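Local atomic coordinates of HD domain protein (PDB entry 4LRL), a protein that probably hydrolyses deoxyribonucleoside triphosphates such as dGTP as a metal-binding HD-domain enzyme whose activity is regulated allosterically by nucleotides. Residues E96-I101 against V197-S202; L128-L133 against A184-K189. One frame throughout, in Å; residues are numbered along the deposited sequence.

Interaction 1: residues E96-I101 against V197-S202; sequences EITRRI and VQMISS
T98 and M199 bring the two backbones together, their CA atoms 6.9 Å apart, where helix 87-108 packs against helix 194-200. M199 is the bridge. Its CG stands anti to the backbone N (chi1 -155°) and the chain stays extended through chi2, which carries the sulfur across to the other helix before a bend at chi3 turns CE aside. SD lies at the same distance from two methyls one helical turn apart: 3.7 Å from CG2 of T98 and 3.7 Å from CG2 of I101. The CE methyl of M199 continues along I101, 3.9 Å from its CG2, while CG of M199 comes within 4.1 Å of I101 CD1, and the two side chains run past each other in opposite directions. T98 presents its methyl, while its hydroxyl bonds the carbonyl O of V94 in its own helix. W119 also packs on M199. On the part of helix 87-108 away from M199, E96 is clasped by R99 through both carboxylate oxygens and by R100 through OE1 alone, with R99 NE to E96 OE2 nearly straight at 177°; H49 N also bonds OE2, and R100 NH1 bonds H45 O. Between the two segments the chemistry is therefore apolar, thioether against methyls, which implies cohesion by close packing, with the E96 carboxylate probably well compensated by R99 and R100.

Interaction 2: residues L128-L133 against A184-K189; sequences LCAALL and ASVITK
A130 and V186 mark the closest backbone approach between helices 124-133 and 179-187, with CA atoms 6.4 Å apart, and the A130 methyl is the surface on which V186 packs, consistent with so close an approach. From V186 the path is brief: CB lies 3.8 Å from A130 CB, and CG1, placed anti to the backbone N (chi1 177°), goes on to meet the same methyl at 3.6 Å. The side chain of V186 also packs on V196 and I200 of helix 194-200. I187, the next residue, reaches across with its longer branch. Its CD1 makes the nearest approach, 4.1 Å from the carbonyl O of A130, with CG1 just behind it. The same CD1 is 4.5 Å from A130 CB. It also lies 4.4 Å from the carbonyl O of L133, so the methyl rests against the backbone at A130 and L133 and touches backbone as much as side chain. Both helices belong to the HD domain, and L133 is followed in sequence by H134 and D135, the HD pair that binds nickel here together with H90 and D207. The carbonyl O of A131 accepts a hydrogen bond from ND1 of H134, a second-shell bond that probably helps to set the imidazole. Helix 179-187 closes with a Schellman motif: K189, with positive phi (72°), is its C-prime residue, Q190 N bonds S185 O, and K189 N bonds V186 O weakly. I161 of helix 153-162 also packs on A184 and I187.

Segment 128-133 of interaction 2 touches both segments of interaction 1, and the centres of the two contacts are 10 Å apart. A131 CB comes within 3.4 Å of T98 OG1, and A130 CB, already used in interaction 2, also meets I200 CD1 at 3.5 Å. Helices 179-187 and 194-200 are consecutive in the chain, and in the loops after them S201 OG lies 3.4 Å from K189 CE. The bound nickel is about 10 Å from the side chains of T98 and I187, so both contacts lie near the metal site without touching the ion. The I187 side chain is about 5 Å from that of H134; the T98 side chain is about 8 Å from those of H134 and D207. The side chain of L133 is about 12 Å from a bound dGTP.

Interaction 1: residues E96-I101 against V197-S202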
loop_
_atom_site.group_PDB
_atom_site.type_symbol
_atom_site.label_atom_id
_atom_site.label_comp_id
_atom_site.label_asym_id
_atom_site.label_seq_id
_atom_site.Cartn_x
_atom_site.Cartn_y
_atom_site.Cartn_z
ATOM N N GLU C 96 -10.142 8.062 18.265
ATOM C CA GLU C 96 -9.178 8.833 17.487
ATOM C C GLU C 96 -9.793 9.610 16.315
ATOM O O GLU C 96 -9.486 10.790 16.129
ATOM C CB GLU C 96 -8.019 7.953 16.995
ATOM C CG GLU C 96 -6.984 8.713 16.144
ATOM C CD GLU C 96 -6.259 9.842 16.888
ATOM O OE1 GLU C 96 -5.543 10.616 16.213
ATOM O OE2 GLU C 96 -6.369 9.958 18.135
ATOM N N ILE C 97 -10.638 8.944 15.532
ATOM C CA ILE C 97 -11.308 9.585 14.398
ATOM C C ILE C 97 -12.159 10.762 14.894
ATOM O O ILE C 97 -12.139 11.835 14.302
ATOM C CB ILE C 97 -12.177 8.578 13.603
ATOM C CG1 ILE C 97 -11.288 7.483 12.963
ATOM C CG2 ILE C 97 -13.056 9.306 12.575
ATOM C CD1 ILE C 97 -12.044 6.483 12.071
ATOM N N THR C 98 -12.868 10.545 16.001
ATOM C CA THR C 98 -13.733 11.543 16.630
ATOM C C THR C 98 -12.907 12.742 17.100
ATOM O O THR C 98 -13.328 13.895 16.945
ATOM C CB THR C 98 -14.496 10.925 17.827
ATOM O OG1 THR C 98 -15.329 9.860 17.360
ATOM C CG2 THR C 98 -15.376 11.939 18.505
ATOM N N ARG C 99 -11.727 12.465 17.654
ATOM C CA ARG C 99 -10.830 13.530 18.091
ATOM C C ARG C 99 -10.373 14.358 16.891
ATOM O O ARG C 99 -10.326 15.586 16.954
ATOM C CB ARG C 99 -9.637 12.967 18.860
ATOM C CG ARG C 99 -8.715 14.026 19.437
ATOM C CD ARG C 99 -7.348 13.452 19.776
ATOM N NE ARG C 99 -6.572 13.046 18.606
ATOM C CZ ARG C 99 -5.945 13.872 17.759
ATOM N NH1 ARG C 99 -5.989 15.194 17.925
ATOM N NH2 ARG C 99 -5.259 13.366 16.730
ATOM N N ARG C 100 -10.065 13.690 15.784
ATOM C CA ARG C 100 -9.626 14.411 14.586
ATOM C C ARG C 100 -10.734 15.307 14.050
ATOM O O ARG C 100 -10.463 16.438 13.640
ATOM C CB ARG C 100 -9.099 13.447 13.524
ATOM C CG ARG C 100 -7.782 12.811 13.941
ATOM C CD ARG C 100 -7.296 11.746 12.993
ATOM N NE ARG C 100 -6.198 10.996 13.612
ATOM C CZ ARG C 100 -5.424 10.098 12.998
ATOM N NH1 ARG C 100 -4.464 9.487 13.681
ATOM N NH2 ARG C 100 -5.599 9.811 11.711
ATOM N N ILE C 101 -11.972 14.809 14.093
ATOM C CA ILE C 101 -13.142 15.568 13.625
ATOM C C ILE C 101 -13.413 16.801 14.491
ATOM O O ILE C 101 -13.632 17.888 13.963
ATOM C CB ILE C 101 -14.425 14.680 13.525
ATOM C CG1 ILE C 101 -14.175 13.524 12.557
ATOM C CG2 ILE C 101 -15.635 15.509 13.073
ATOM C CD1 ILE C 101 -15.298 12.509 12.459
ATOM N N VAL C 197 -24.259 13.540 18.571
ATOM C CA VAL C 197 -24.876 12.241 18.308
ATOM C C VAL C 197 -24.452 11.667 16.962
ATOM O O VAL C 197 -24.057 10.491 16.881
ATOM C CB VAL C 197 -26.434 12.321 18.370
ATOM C CG1 VAL C 197 -27.063 11.012 17.902
ATOM C CG2 VAL C 197 -26.902 12.659 19.777
ATOM N N GLN C 198 -24.526 12.494 15.912
ATOM C CA GLN C 198 -24.223 12.037 14.545
ATOM C C GLN C 198 -22.754 11.678 14.312
ATOM O O GLN C 198 -22.446 10.903 13.411
ATOM C CB GLN C 198 -24.710 13.038 13.489
ATOM C CG GLN C 198 -26.215 12.977 13.217
ATOM C CD GLN C 198 -26.684 13.997 12.185
ATOM O OE1 GLN C 198 -25.986 14.298 11.199
ATOM N NE2 GLN C 198 -27.867 14.531 12.403
ATOM N N MET C 199 -21.857 12.223 15.132
ATOM C CA MET C 199 -20.430 11.936 14.994
ATOM C C MET C 199 -20.153 10.487 15.370
ATOM O O MET C 199 -19.231 9.846 14.852
ATOM C CB MET C 199 -19.588 12.881 15.859
ATOM C CG MET C 199 -18.148 13.057 15.339
ATOM S SD MET C 199 -17.131 14.229 16.251
ATOM C CE MET C 199 -18.078 15.758 16.099
ATOM N N ILE C 200 -20.994 9.977 16.256
ATOM C CA ILE C 200 -20.811 8.660 16.830
ATOM C C ILE C 200 -21.756 7.646 16.198
ATOM O O ILE C 200 -21.407 6.472 16.038
ATOM C CB ILE C 200 -20.953 8.740 18.352
ATOM C CG1 ILE C 200 -19.718 9.472 18.898
ATOM C CG2 ILE C 200 -21.104 7.338 18.978
ATOM C CD1 ILE C 200 -19.956 10.241 20.160
ATOM N N SER C 201 -22.937 8.106 15.811
ATOM C CA SER C 201 -23.894 7.221 15.177
ATOM C C SER C 201 -24.692 7.951 14.113
ATOM O O SER C 201 -25.402 8.914 14.405
ATOM C CB SER C 201 -24.825 6.598 16.217
ATOM O OG SER C 201 -25.797 5.799 15.571
ATOM N N SER C 202 -24.540 7.491 12.878
ATOM C CA SER C 202 -25.245 8.036 11.726
ATOM C C SER C 202 -25.073 7.031 10.591
ATOM O O SER C 202 -24.823 5.854 10.850
ATOM C CB SER C 202 -24.699 9.423 11.344
ATOM O OG SER C 202 -23.363 9.344 10.874
#

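Interaction 2: residues L128-L133 against A184-K189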
loop_
_atom_site.group_PDB
_atom_site.type_symbol
_atom_site.label_atom_id
_atom_site.label_comp_id
_atom_site.label_asym_id
_atom_site.label_seq_id
_atom_site.Cartn_x
_atom_site.Cartn_y
_atom_site.Cartn_z
ATOM N N LEU C 128 -15.830 12.620 23.051
ATOM C CA LEU C 128 -14.698 11.697 23.100
ATOM C C LEU C 128 -15.015 10.518 24.007
ATOM O O LEU C 128 -14.698 9.369 23.686
ATOM C CB LEU C 128 -13.425 12.414 23.560
ATOM C CG LEU C 128 -12.875 13.478 22.615
ATOM C CD1 LEU C 128 -11.676 14.219 23.210
ATOM C CD2 LEU C 128 -12.530 12.850 21.278
ATOM N N CYS C 129 -15.664 10.806 25.132
ATOM C CA CYS C 129 -16.070 9.756 26.057
ATOM C C CYS C 129 -17.042 8.783 25.392
ATOM O O CYS C 129 -16.808 7.574 25.396
ATOM C CB CYS C 129 -16.657 10.357 27.334
ATOM S SG CYS C 129 -15.399 11.124 28.369
ATOM N N ALA C 130 -18.105 9.311 24.794
ATOM C CA ALA C 130 -19.060 8.473 24.053
ATOM C C ALA C 130 -18.409 7.664 22.929
ATOM O O ALA C 130 -18.786 6.516 22.706
ATOM C CB ALA C 130 -20.201 9.286 23.524
ATOM N N ALA C 131 -17.430 8.251 22.243
ATOM C CA ALA C 131 -16.705 7.547 21.186
ATOM C C ALA C 131 -15.900 6.363 21.732
ATOM O O ALA C 131 -15.924 5.274 21.172
ATOM C CB ALA C 131 -15.795 8.495 20.451
ATOM N N LEU C 132 -15.199 6.584 22.838
ATOM C CA LEU C 132 -14.404 5.540 23.448
ATOM C C LEU C 132 -15.262 4.394 24.005
ATOM O O LEU C 132 -14.889 3.210 23.918
ATOM C CB LEU C 132 -13.522 6.135 24.543
ATOM C CG LEU C 132 -12.505 5.172 25.157
ATOM C CD1 LEU C 132 -11.536 4.650 24.073
ATOM C CD2 LEU C 132 -11.772 5.854 26.290
ATOM N N LEU C 133 -16.409 4.750 24.569
ATOM C CA LEU C 133 -17.219 3.800 25.325
ATOM C C LEU C 133 -18.342 3.178 24.511
ATOM O O LEU C 133 -19.095 2.358 25.048
ATOM C CB LEU C 133 -17.809 4.482 26.565
ATOM C CG LEU C 133 -16.840 5.005 27.627
ATOM C CD1 LEU C 133 -17.595 5.875 28.612
ATOM C CD2 LEU C 133 -16.115 3.852 28.328
ATOM N N ALA C 184 -24.259 8.465 28.382
ATOM C CA ALA C 184 -25.149 7.380 27.997
ATOM C C ALA C 184 -26.179 7.843 26.975
ATOM O O ALA C 184 -26.502 7.105 26.042
ATOM C CB ALA C 184 -25.834 6.792 29.231
ATOM N N SER C 185 -26.673 9.071 27.150
ATOM C CA SER C 185 -27.648 9.681 26.242
ATOM C C SER C 185 -27.127 9.926 24.826
ATOM O O SER C 185 -27.920 9.999 23.879
ATOM C CB SER C 185 -28.183 10.993 26.832
ATOM O OG SER C 185 -27.204 12.021 26.814
ATOM N N VAL C 186 -25.810 10.064 24.678
ATOM C CA VAL C 186 -25.207 10.205 23.352
ATOM C C VAL C 186 -25.339 8.882 22.619
ATOM O O VAL C 186 -25.680 8.847 21.439
ATOM C CB VAL C 186 -23.707 10.627 23.402
ATOM C CG1 VAL C 186 -23.118 10.690 21.991
ATOM C CG2 VAL C 186 -23.546 11.966 24.075
ATOM N N ILE C 187 -25.071 7.800 23.342
ATOM C CA ILE C 187 -25.125 6.454 22.794
ATOM C C ILE C 187 -26.563 6.031 22.484
ATOM O O ILE C 187 -26.814 5.395 21.467
ATOM C CB ILE C 187 -24.391 5.451 23.733
ATOM C CG1 ILE C 187 -22.880 5.640 23.588
ATOM C CG2 ILE C 187 -24.745 4.009 23.405
ATOM C CD1 ILE C 187 -22.126 5.498 24.867
ATOM N N THR C 188 -27.505 6.408 23.345
ATOM C CA THR C 188 -28.908 6.101 23.107
ATOM C C THR C 188 -29.512 7.094 22.117
ATOM O O THR C 188 -30.676 6.963 21.724
ATOM C CB THR C 188 -29.738 6.098 24.411
ATOM O OG1 THR C 188 -29.829 7.430 24.929
ATOM C CG2 THR C 188 -29.115 5.180 25.450
ATOM N N LYS C 189 -28.715 8.096 21.738
ATOM C CA LYS C 189 -29.072 9.073 20.699
ATOM C C LYS C 189 -30.153 10.040 21.178
ATOM O O LYS C 189 -30.904 10.604 20.378
ATOM C CB LYS C 189 -29.496 8.377 19.394
ATOM C CG LYS C 189 -28.500 7.329 18.880
ATOM C CD LYS C 189 -29.041 6.586 17.660
ATOM C CE LYS C 189 -28.745 7.361 16.372
ATOM N NZ LYS C 189 -29.730 7.086 15.282
#